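Local coordinates for Fe-regulated protein B (Neisseria meningitidis, PDB 4AIP) that carries iron across the outer membrane as a TonB-dependent transporter, probably with siderophore uptake and signalling receptor activity like others of its family, at residues R634-L640 / W653-Q659; G684-N688 / K714-H719. One frame throughout, in Å; residues are numbered along the deposited sequence.

Contact 1 (R634-L640 / W653-Q659)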
loop_
_atom_site.group_PDB
_atom_site.type_symbol
_atom_site.label_atom_id
_atom_site.label_comp_id
_atom_site.label_asym_id
_atom_site.label_seq_id
_atom_site.Cartn_x
_atom_site.Cartn_y
_atom_site.Cartn_z
ATOM N N ARG B 634 44.161 3.320 0.397
ATOM C CA ARG B 634 44.275 4.010 1.639
ATOM C C ARG B 634 43.284 5.180 1.692
ATOM O O ARG B 634 43.163 5.955 0.728
ATOM C CB ARG B 634 45.669 4.541 1.772
ATOM C CG ARG B 634 45.715 5.420 2.971
ATOM C CD ARG B 634 46.918 5.169 3.763
ATOM N NE ARG B 634 47.817 6.305 3.640
ATOM C CZ ARG B 634 48.682 6.458 2.652
ATOM N NH1 ARG B 634 48.741 5.543 1.692
ATOM N NH2 ARG B 634 49.478 7.523 2.616
ATOM N N THR B 635 42.595 5.339 2.818
ATOM C CA THR B 635 41.456 6.211 2.863
ATOM C C THR B 635 41.663 7.269 3.876
ATOM O O THR B 635 41.918 6.990 5.041
ATOM C CB THR B 635 40.197 5.389 3.188
ATOM O OG1 THR B 635 39.884 4.562 2.059
ATOM C CG2 THR B 635 38.993 6.253 3.500
ATOM N N TRP B 636 41.491 8.501 3.428
ATOM C CA TRP B 636 41.594 9.666 4.290
ATOM C C TRP B 636 40.217 10.281 4.438
ATOM O O TRP B 636 39.453 10.394 3.468
ATOM C CB TRP B 636 42.500 10.733 3.630
ATOM C CG TRP B 636 43.873 10.273 3.354
ATOM C CD1 TRP B 636 44.303 9.497 2.284
ATOM C CD2 TRP B 636 45.017 10.549 4.128
ATOM N NE1 TRP B 636 45.642 9.292 2.368
ATOM C CE2 TRP B 636 46.114 9.931 3.488
ATOM C CE3 TRP B 636 45.230 11.255 5.311
ATOM C CZ2 TRP B 636 47.398 9.963 4.012
ATOM C CZ3 TRP B 636 46.548 11.322 5.821
ATOM C CH2 TRP B 636 47.593 10.680 5.177
ATOM N N THR B 637 39.915 10.755 5.632
ATOM C CA THR B 637 38.682 11.512 5.792
ATOM C C THR B 637 38.989 12.666 6.680
ATOM O O THR B 637 39.857 12.566 7.513
ATOM C CB THR B 637 37.527 10.718 6.457
ATOM O OG1 THR B 637 37.912 10.385 7.792
ATOM C CG2 THR B 637 37.178 9.504 5.668
ATOM N N ALA B 638 38.221 13.730 6.537
ATOM C CA ALA B 638 38.433 14.924 7.307
ATOM C C ALA B 638 37.106 15.687 7.404
ATOM O O ALA B 638 36.287 15.643 6.463
ATOM C CB ALA B 638 39.498 15.839 6.585
ATOM N N SER B 639 36.958 16.468 8.470
ATOM C CA SER B 639 35.851 17.349 8.537
ATOM C C SER B 639 36.179 18.647 9.264
ATOM O O SER B 639 37.096 18.692 10.053
ATOM C CB SER B 639 34.656 16.638 9.162
ATOM O OG SER B 639 34.701 16.710 10.572
ATOM N N LEU B 640 35.404 19.699 8.982
ATOM C CA LEU B 640 35.604 21.025 9.559
ATOM C C LEU B 640 34.203 21.608 9.763
ATOM O O LEU B 640 33.399 21.635 8.850
ATOM C CB LEU B 640 36.393 21.859 8.549
ATOM C CG LEU B 640 37.240 23.078 8.888
ATOM C CD1 LEU B 640 38.095 22.867 10.126
ATOM C CD2 LEU B 640 38.123 23.379 7.688
ATOM N N TRP B 653 32.192 21.358 6.335
ATOM C CA TRP B 653 32.657 20.743 5.115
ATOM C C TRP B 653 33.083 19.364 5.569
ATOM O O TRP B 653 33.474 19.196 6.742
ATOM C CB TRP B 653 33.889 21.496 4.573
ATOM C CG TRP B 653 34.724 20.586 3.672
ATOM C CD1 TRP B 653 34.430 20.226 2.394
ATOM C CD2 TRP B 653 35.910 19.859 4.023
ATOM N NE1 TRP B 653 35.399 19.376 1.893
ATOM C CE2 TRP B 653 36.289 19.097 2.889
ATOM C CE3 TRP B 653 36.719 19.797 5.182
ATOM C CZ2 TRP B 653 37.445 18.292 2.870
ATOM C CZ3 TRP B 653 37.853 18.995 5.172
ATOM C CH2 TRP B 653 38.211 18.261 4.016
ATOM N N ARG B 654 33.061 18.393 4.662
ATOM C CA ARG B 654 33.483 17.079 5.025
ATOM C C ARG B 654 34.031 16.439 3.773
ATOM O O ARG B 654 33.429 16.535 2.701
ATOM C CB ARG B 654 32.273 16.324 5.613
ATOM C CG ARG B 654 32.272 14.825 5.514
ATOM C CD ARG B 654 31.027 14.195 6.265
ATOM N NE ARG B 654 30.894 14.650 7.664
ATOM C CZ ARG B 654 29.836 15.310 8.137
ATOM N NH1 ARG B 654 28.811 15.557 7.339
ATOM N NH2 ARG B 654 29.772 15.717 9.413
ATOM N N GLY B 655 35.166 15.772 3.885
ATOM C CA GLY B 655 35.692 15.132 2.678
ATOM C C GLY B 655 36.150 13.727 2.954
ATOM O O GLY B 655 36.399 13.383 4.105
ATOM N N ARG B 656 36.217 12.919 1.907
ATOM C CA ARG B 656 36.707 11.585 2.017
ATOM C C ARG B 656 37.549 11.382 0.736
ATOM O O ARG B 656 37.127 11.708 -0.372
ATOM C CB ARG B 656 35.524 10.593 2.158
ATOM C CG ARG B 656 35.880 9.061 2.090
ATOM C CD ARG B 656 34.634 8.211 2.095
ATOM N NE ARG B 656 34.884 6.765 2.167
ATOM C CZ ARG B 656 35.100 6.090 3.315
ATOM N NH1 ARG B 656 35.210 6.714 4.507
ATOM N NH2 ARG B 656 35.257 4.780 3.283
ATOM N N TYR B 657 38.771 10.914 0.913
ATOM C CA TYR B 657 39.653 10.752 -0.195
ATOM C C TYR B 657 40.156 9.380 -0.079
ATOM O O TYR B 657 40.747 9.035 0.967
ATOM C CB TYR B 657 40.816 11.739 -0.148
ATOM C CG TYR B 657 41.673 11.548 -1.349
ATOM C CD1 TYR B 657 41.228 11.965 -2.615
ATOM C CD2 TYR B 657 42.922 10.886 -1.259
ATOM C CE1 TYR B 657 42.000 11.727 -3.772
ATOM C CE2 TYR B 657 43.686 10.663 -2.400
ATOM C CZ TYR B 657 43.214 11.068 -3.638
ATOM O OH TYR B 657 43.973 10.846 -4.753
ATOM N N VAL B 658 39.890 8.574 -1.108
ATOM C CA VAL B 658 40.454 7.243 -1.190
ATOM C C VAL B 658 41.472 7.201 -2.337
ATOM O O VAL B 658 41.151 7.495 -3.489
ATOM C CB VAL B 658 39.354 6.066 -1.203
ATOM C CG1 VAL B 658 37.923 6.562 -1.091
ATOM C CG2 VAL B 658 39.520 5.057 -2.349
ATOM N N GLN B 659 42.708 6.857 -2.003
ATOM C CA GLN B 659 43.794 6.703 -2.964
ATOM C C GLN B 659 43.643 5.506 -3.888
ATOM O O GLN B 659 42.829 4.588 -3.676
ATOM C CB GLN B 659 45.118 6.528 -2.228
ATOM C CG GLN B 659 45.590 7.795 -1.558
ATOM C CD GLN B 659 46.778 7.519 -0.658
ATOM O OE1 GLN B 659 46.910 8.095 0.422
ATOM N NE2 GLN B 659 47.637 6.620 -1.094
#

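Contact 2 (G684-N688 / K714-H719)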
loop_
_atom_site.group_PDB
_atom_site.type_symbol
_atom_site.label_atom_id
_atom_site.label_comp_id
_atom_site.label_asym_id
_atom_site.label_seq_id
_atom_site.Cartn_x
_atom_site.Cartn_y
_atom_site.Cartn_z
ATOM N N GLY B 684 41.769 6.378 -7.353
ATOM C CA GLY B 684 41.417 7.277 -6.257
ATOM C C GLY B 684 40.446 8.358 -6.701
ATOM O O GLY B 684 40.229 8.594 -7.866
ATOM N N PHE B 685 39.881 9.043 -5.740
ATOM C CA PHE B 685 38.838 10.024 -5.972
ATOM C C PHE B 685 38.698 10.695 -4.654
ATOM O O PHE B 685 39.012 10.099 -3.595
ATOM C CB PHE B 685 37.493 9.372 -6.391
ATOM C CG PHE B 685 36.997 8.286 -5.452
ATOM C CD1 PHE B 685 37.366 6.935 -5.667
ATOM C CD2 PHE B 685 36.129 8.608 -4.370
ATOM C CE1 PHE B 685 36.914 5.894 -4.806
ATOM C CE2 PHE B 685 35.657 7.603 -3.457
ATOM C CZ PHE B 685 36.056 6.224 -3.685
ATOM N N GLY B 686 38.236 11.936 -4.688
ATOM C CA GLY B 686 37.808 12.599 -3.450
ATOM C C GLY B 686 36.345 12.903 -3.608
ATOM O O GLY B 686 35.910 13.258 -4.686
ATOM N N VAL B 687 35.576 12.750 -2.538
ATOM C CA VAL B 687 34.207 13.266 -2.460
ATOM C C VAL B 687 34.182 14.412 -1.404
ATOM O O VAL B 687 34.722 14.279 -0.293
ATOM C CB VAL B 687 33.226 12.136 -2.035
ATOM C CG1 VAL B 687 31.787 12.563 -2.283
ATOM C CG2 VAL B 687 33.470 10.850 -2.815
ATOM N N ASN B 688 33.544 15.522 -1.754
ATOM C CA ASN B 688 33.398 16.640 -0.833
ATOM C C ASN B 688 31.936 17.017 -0.622
ATOM O O ASN B 688 31.154 17.113 -1.573
ATOM C CB ASN B 688 34.138 17.869 -1.349
ATOM C CG ASN B 688 35.623 17.619 -1.552
ATOM O OD1 ASN B 688 36.014 17.054 -2.550
ATOM N ND2 ASN B 688 36.445 18.049 -0.609
ATOM N N LYS B 714 31.789 14.551 -8.653
ATOM C CA LYS B 714 32.771 13.544 -9.006
ATOM C C LYS B 714 32.195 12.248 -9.627
ATOM O O LYS B 714 31.355 11.621 -9.017
ATOM C CB LYS B 714 33.589 13.173 -7.763
ATOM C CG LYS B 714 35.081 13.173 -8.047
ATOM C CD LYS B 714 35.533 12.247 -9.120
ATOM C CE LYS B 714 37.013 12.490 -9.425
ATOM N NZ LYS B 714 37.665 12.804 -8.093
ATOM N N PHE B 715 32.701 11.844 -10.792
ATOM C CA PHE B 715 32.459 10.532 -11.378
ATOM C C PHE B 715 33.470 9.519 -10.845
ATOM O O PHE B 715 34.672 9.625 -11.127
ATOM C CB PHE B 715 32.543 10.606 -12.918
ATOM C CG PHE B 715 32.311 9.267 -13.624
ATOM C CD1 PHE B 715 31.545 8.249 -13.024
ATOM C CD2 PHE B 715 32.807 9.039 -14.924
ATOM C CE1 PHE B 715 31.318 7.030 -13.675
ATOM C CE2 PHE B 715 32.612 7.789 -15.561
ATOM C CZ PHE B 715 31.852 6.807 -14.937
ATOM N N TYR B 716 33.009 8.510 -10.108
ATOM C CA TYR B 716 33.926 7.545 -9.534
ATOM C C TYR B 716 33.221 6.294 -9.190
ATOM O O TYR B 716 31.976 6.337 -9.009
ATOM C CB TYR B 716 34.594 8.099 -8.265
ATOM C CG TYR B 716 33.641 8.221 -7.097
ATOM C CD1 TYR B 716 32.791 9.338 -6.973
ATOM C CD2 TYR B 716 33.533 7.167 -6.114
ATOM C CE1 TYR B 716 31.901 9.444 -5.849
ATOM C CE2 TYR B 716 32.610 7.252 -5.024
ATOM C CZ TYR B 716 31.826 8.382 -4.886
ATOM O OH TYR B 716 30.925 8.482 -3.837
ATOM N N TYR B 717 34.026 5.213 -9.052
ATOM C CA TYR B 717 33.633 3.905 -8.463
ATOM C C TYR B 717 34.260 3.672 -7.107
ATOM O O TYR B 717 35.462 3.729 -6.970
ATOM C CB TYR B 717 33.984 2.717 -9.381
ATOM C CG TYR B 717 33.228 2.818 -10.687
ATOM C CD1 TYR B 717 31.906 2.294 -10.823
ATOM C CD2 TYR B 717 33.792 3.506 -11.783
ATOM C CE1 TYR B 717 31.233 2.392 -12.009
ATOM C CE2 TYR B 717 33.112 3.607 -12.979
ATOM C CZ TYR B 717 31.828 3.061 -13.086
ATOM O OH TYR B 717 31.156 3.198 -14.287
ATOM N N PRO B 718 33.440 3.366 -6.087
ATOM C CA PRO B 718 34.039 3.013 -4.791
ATOM C C PRO B 718 34.760 1.700 -4.903
ATOM O O PRO B 718 34.513 0.911 -5.823
ATOM C CB PRO B 718 32.807 2.835 -3.856
ATOM C CG PRO B 718 31.726 3.642 -4.509
ATOM C CD PRO B 718 31.966 3.394 -6.005
ATOM N N HIS B 719 35.599 1.456 -3.908
ATOM C CA HIS B 719 36.478 0.288 -3.872
ATOM C C HIS B 719 35.910 -1.064 -3.401
ATOM O O HIS B 719 36.350 -2.105 -3.898
ATOM C CB HIS B 719 37.826 0.652 -3.241
ATOM C CG HIS B 719 38.641 1.537 -4.134
ATOM N ND1 HIS B 719 39.816 2.134 -3.736
ATOM C CD2 HIS B 719 38.401 1.983 -5.392
ATOM C CE1 HIS B 719 40.270 2.897 -4.714
ATOM N NE2 HIS B 719 39.434 2.814 -5.731
#

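Contact 1 (R634-L640 / W653-Q659)
Trp636 and Tyr657 face each other as a hydrogen-bonded pair in an antiparallel beta hairpin, the strands running at 171°. Their backbones exchange two bonds, Trp636 N to Tyr657 O and Tyr657 N to Trp636 O. The same ladder recurs at Ala638 with Gly655 and at Leu640 with Trp653.

Gln659 reaches back from the end of its strand. Its CB lies 3.6 Å from Arg634 O, the oxygen that accepts the Gln659 N-H, and CG stays near that oxygen. With CG beside the backbone N (chi1 -71°) and the chain extended beyond it, CD comes near both Arg634 NH1 and Trp636 NE1. OE1 takes the indole N-H on a lone pair, 2.6 Å from Trp636 NE1. The amide and indole are nearly coplanar. OE1 also sits over the face of the Arg634 guanidinium, 3.3 Å from CZ. NE2 lies beside Arg634 NH1, without a hydrogen bond.

One face of the Trp653 ring, toward its rim, lies against Gly655 N, and its CH2 meets Ala638 CB at 3.8 Å. On the other face of the sheet, Thr635 CG2 rests over the centre of the Arg656 guanidinium, which bonds through NH1 to Glu92 O.

These strands belong to the barrel wall of a TonB-dependent receptor. Strand 600-615 pairs beyond 635-644, strand 681-694 beyond 649-662. On the Thr635-Arg656 face the plug comes in: Pro93 packs on Thr635 and Thr637, and Thr637 OG1 bonds Glu91 O.

Contact 2 (G684-N688 / K714-H719)
Phe685 and Tyr716 both place CG between the backbone N and the carbonyl carbon (chi1 53° and 70°), and this brings their rings face to face. They form an offset stack, with centroids 4.2 Å apart and planes 19° from parallel. Tyr716 CD2 lies over the centre of the Phe685 ring, 3.4 Å from Phe685 CE2. Phe685 CD2 in turn lies over the Tyr716 ring, toward its rim.

The CE1 edge of Phe685 points at the face of His719 in a T-shaped pair. Phe685 CE1 is 4.1 Å from His719 NE2. The three rings make an aromatic cluster. It joins a barrel strand, 681-694, to the long loop between the last two strands, 702-709 and 733-741. His719 is held by both ring nitrogens: NE2 bonds Lys683 O, and ND1 bonds Gly633 N. These two bonds would limit rotation of the imidazole that Phe685 meets.

Val687 extends the packing along the strand. Its CG2 touches the Tyr716 ring 3.6 Å from CZ, and the two side chains cross at about a right angle. Lys714, bent at chi2 and chi4, lies against the backbone of Phe685 and Gly686. Its CG is 3.5 Å from Gly686 O, and its NZ comes near Phe685 CA.

In the fold
The centres of contact 1 and contact 2 are about 11 Å apart, on the same side of the chain's centre. They follow in series along the chain and meet where strands 649-662 and 681-694 pair. Two probable backbone hydrogen bonds join them: Arg656 O to Val687 N at 2.9 Å and Val658 O to Phe685 N at 3.0 Å. Val658 also packs against Phe685 and His719, so the hairpin of contact 1 touches the aromatic cluster of contact 2. The loop of contact 2 also reaches the residue just before Arg634. Both contacts lie away from the detergent pocket and from Arg276, which binds L-glutamate in another structure of this protein.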